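Long-range contact in aldehyde dehydrogenase (Burkholderia vietnamiensis, PDB 5KF0), which probably oxidises aldehydes to carboxylic acids with a nicotinamide cofactor, and binds NADPH: residues 369-375 / 391-395. Residues are numbered along the deposited sequence; the frame is centred on the assembly and turned at random.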
ATOM      1  N   PHE A 369       6.363  46.331  11.554  1.00 14.82           N
ATOM      2  CA  PHE A 369       7.598  45.802  12.123  1.00 18.19           C
ATOM      3  C   PHE A 369       8.524  45.453  10.961  1.00 16.49           C
ATOM      4  O   PHE A 369       8.196  44.576  10.157  1.00 15.07           O
ATOM      5  CB  PHE A 369       7.261  44.565  12.965  1.00 14.57           C
ATOM      6  CG  PHE A 369       8.256  44.221  14.044  1.00 16.82           C
ATOM      7  CD1 PHE A 369       9.603  44.059  13.760  1.00 18.80           C
ATOM      8  CD2 PHE A 369       7.813  44.001  15.349  1.00 15.87           C
ATOM      9  CE1 PHE A 369      10.507  43.711  14.764  1.00 16.38           C
ATOM     10  CE2 PHE A 369       8.710  43.644  16.360  1.00 17.34           C
ATOM     11  CZ  PHE A 369      10.062  43.506  16.062  1.00 15.58           C
ATOM     12  N   GLU A 370       9.661  46.141  10.846  1.00 16.43           N
ATOM     13  CA  GLU A 370      10.460  45.833   9.674  0.55 18.51           C
ATOM     14  C   GLU A 370      11.156  44.477   9.822  1.00 17.78           C
ATOM     15  O   GLU A 370      11.274  43.896  10.902  1.00 17.07           O
ATOM     16  CB  GLU A 370      11.461  46.953   9.377  0.55 21.32           C
ATOM     17  CG  GLU A 370      12.602  47.104  10.344  0.55 19.91           C
ATOM     18  CD  GLU A 370      13.502  48.279   9.977  0.55 20.59           C
ATOM     19  OE1 GLU A 370      13.491  48.709   8.798  0.55 21.57           O
ATOM     20  OE2 GLU A 370      14.216  48.778  10.866  0.55 18.19           O
ATOM     21  N   ALA A 371      11.556  43.939   8.670  1.00 16.37           N
ATOM     22  CA  ALA A 371      12.320  42.700   8.681  1.00 14.94           C
ATOM     23  C   ALA A 371      13.587  42.920   9.500  1.00 15.69           C
ATOM     24  O   ALA A 371      14.346  43.860   9.245  1.00 18.43           O
ATOM     25  CB  ALA A 371      12.664  42.265   7.254  1.00 15.35           C
ATOM     26  N   THR A 372      13.804  42.058  10.491  1.00 15.78           N
ATOM     27  CA  THR A 372      14.804  42.285  11.526  1.00 15.73           C
ATOM     28  C   THR A 372      15.621  41.021  11.755  1.00 14.58           C
ATOM     29  O   THR A 372      15.073  39.915  11.779  1.00 15.37           O
ATOM     30  CB  THR A 372      14.105  42.740  12.822  1.00 17.41           C
ATOM     31  OG1 THR A 372      13.426  43.985  12.581  1.00 17.69           O
ATOM     32  CG2 THR A 372      15.091  42.941  13.961  1.00 17.12           C
ATOM     33  N   LEU A 373      16.937  41.193  11.911  1.00 13.88           N
ATOM     34  CA  LEU A 373      17.879  40.102  12.139  1.00 16.23           C
ATOM     35  C   LEU A 373      18.733  40.443  13.353  1.00 16.32           C
ATOM     36  O   LEU A 373      19.226  41.571  13.467  1.00 15.71           O
ATOM     37  CB  LEU A 373      18.771  39.887  10.901  1.00 15.39           C
ATOM     38  CG  LEU A 373      19.718  38.684  10.885  1.00 14.64           C
ATOM     39  CD1 LEU A 373      18.935  37.370  10.857  1.00 15.70           C
ATOM     40  CD2 LEU A 373      20.628  38.771   9.680  1.00 16.22           C
ATOM     41  N   LEU A 374      18.897  39.484  14.265  1.00 15.17           N
ATOM     42  CA  LEU A 374      19.735  39.671  15.445  1.00 16.46           C
ATOM     43  C   LEU A 374      20.767  38.559  15.546  1.00 15.75           C
ATOM     44  O   LEU A 374      20.543  37.447  15.065  1.00 17.12           O
ATOM     45  CB  LEU A 374      18.921  39.671  16.753  1.00 16.79           C
ATOM     46  CG  LEU A 374      17.980  40.837  17.054  1.00 19.67           C
ATOM     47  CD1 LEU A 374      16.637  40.637  16.360  1.00 24.59           C
ATOM     48  CD2 LEU A 374      17.805  40.968  18.558  1.00 19.37           C
ATOM     49  N   GLU A 375      21.892  38.877  16.189  1.00 16.39           N
ATOM     50  CA  GLU A 375      22.807  37.826  16.610  0.64 17.63           C
ATOM     51  C   GLU A 375      23.060  37.945  18.112  1.00 17.02           C
ATOM     52  O   GLU A 375      22.556  38.841  18.793  1.00 17.63           O
ATOM     53  CB  GLU A 375      24.104  37.852  15.788  0.64 19.36           C
ATOM     54  CG  GLU A 375      24.894  39.152  15.840  0.64 21.57           C
ATOM     55  CD  GLU A 375      26.111  39.134  14.917  0.64 22.89           C
ATOM     56  OE1 GLU A 375      26.371  38.098  14.266  0.64 25.93           O
ATOM     57  OE2 GLU A 375      26.816  40.159  14.846  0.64 26.48           O
ATOM     58  N   PRO A 391       8.349  39.364  12.049  1.00 13.92           N
ATOM     59  CA  PRO A 391       9.450  39.443  11.076  1.00 13.13           C
ATOM     60  C   PRO A 391      10.816  39.596  11.741  1.00 15.47           C
ATOM     61  O   PRO A 391      11.570  40.525  11.458  1.00 14.72           O
ATOM     62  CB  PRO A 391       9.058  40.674  10.246  1.00 12.63           C
ATOM     63  CG  PRO A 391       8.344  41.555  11.220  1.00 14.09           C
ATOM     64  CD  PRO A 391       7.568  40.614  12.119  1.00 15.02           C
ATOM     65  N   VAL A 392      11.142  38.647  12.619  1.00 13.22           N
ATOM     66  CA  VAL A 392      12.409  38.625  13.338  1.00 15.53           C
ATOM     67  C   VAL A 392      13.022  37.244  13.186  1.00 14.45           C
ATOM     68  O   VAL A 392      12.324  36.231  13.310  1.00 15.96           O
ATOM     69  CB  VAL A 392      12.218  38.947  14.834  1.00 15.20           C
ATOM     70  CG1 VAL A 392      13.553  38.848  15.582  1.00 19.22           C
ATOM     71  CG2 VAL A 392      11.587  40.316  15.006  1.00 13.79           C
ATOM     72  N   ALA A 393      14.327  37.200  12.939  1.00 14.51           N
ATOM     73  CA  ALA A 393      15.068  35.953  12.938  1.00 14.76           C
ATOM     74  C   ALA A 393      16.371  36.156  13.692  1.00 16.27           C
ATOM     75  O   ALA A 393      16.894  37.271  13.788  1.00 15.69           O
ATOM     76  CB  ALA A 393      15.350  35.454  11.510  1.00 15.16           C
ATOM     77  N   ILE A 394      16.885  35.046  14.215  1.00 14.31           N
ATOM     78  CA  ILE A 394      18.113  35.059  14.996  0.54 13.91           C
ATOM     79  C   ILE A 394      19.155  34.224  14.267  1.00 15.31           C
ATOM     80  O   ILE A 394      18.864  33.149  13.723  1.00 15.17           O
ATOM     81  CB  ILE A 394      17.900  34.570  16.447  0.54 17.73           C
ATOM     82  CG1 ILE A 394      17.646  33.063  16.516  0.54 16.28           C
ATOM     83  CG2 ILE A 394      16.766  35.345  17.108  0.54 19.08           C
ATOM     84  CD1 ILE A 394      18.880  32.252  16.866  0.54 18.52           C
ATOM     85  N   LEU A 395      20.377  34.747  14.241  1.00 14.55           N
ATOM     86  CA  LEU A 395      21.495  34.134  13.538  1.00 15.53           C
ATOM     87  C   LEU A 395      22.495  33.636  14.573  1.00 13.99           C
ATOM     88  O   LEU A 395      22.871  34.382  15.483  1.00 15.84           O
ATOM     89  CB  LEU A 395      22.154  35.147  12.594  1.00 15.18           C
ATOM     90  CG  LEU A 395      23.409  34.694  11.855  1.00 15.89           C
ATOM     91  CD1 LEU A 395      23.056  33.608  10.872  1.00 20.06           C
ATOM     92  CD2 LEU A 395      24.065  35.876  11.146  1.00 17.39           C
TER
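Phe369 meets Pro391 and Val392 just ahead of the point where two parallel strands pair. With its CG anti to the backbone N (chi1 -156°), the Phe369 side chain crosses Pro391 and Val392 obliquely, CB lying 3.6 Å from Pro391 CG and ring CE1 3.6 Å from Val392 CG2; Leu344 of helix 338-353 packs on the same side chain. The Glu370 side chain leaves the backbone away from the partner strand, but its carbonyl O accepts the hydroxyl of Thr372 (OG1 to O 2.7 Å) from above the carbonyl plane. That hydroxyl, in the plane of the Phe369 ring at its edge, also bonds Gly362 N. From Thr372 onward the backbones pair: its N reaches Pro391 O at 2.9 Å in a bent bond (138° at the hydrogen), and its O receives Ala393 N. Leu373 packs CD1 against Ala393 CB (4.1 Å) on the face covered by helix 306-319. On the other face, Leu374 CD1 touches Val392 CG1 at 3.6 Å, and both side chains meet Leu383. The Leu374 backbone straddles Ile394, N to Ala393 O and O to Leu395 N (2.8 Å), the pattern of parallel pairing, here in the beta-alpha-beta unit of strand 368-375, helix 382-385 and strand 392-398 of the aldehyde dehydrogenase fold.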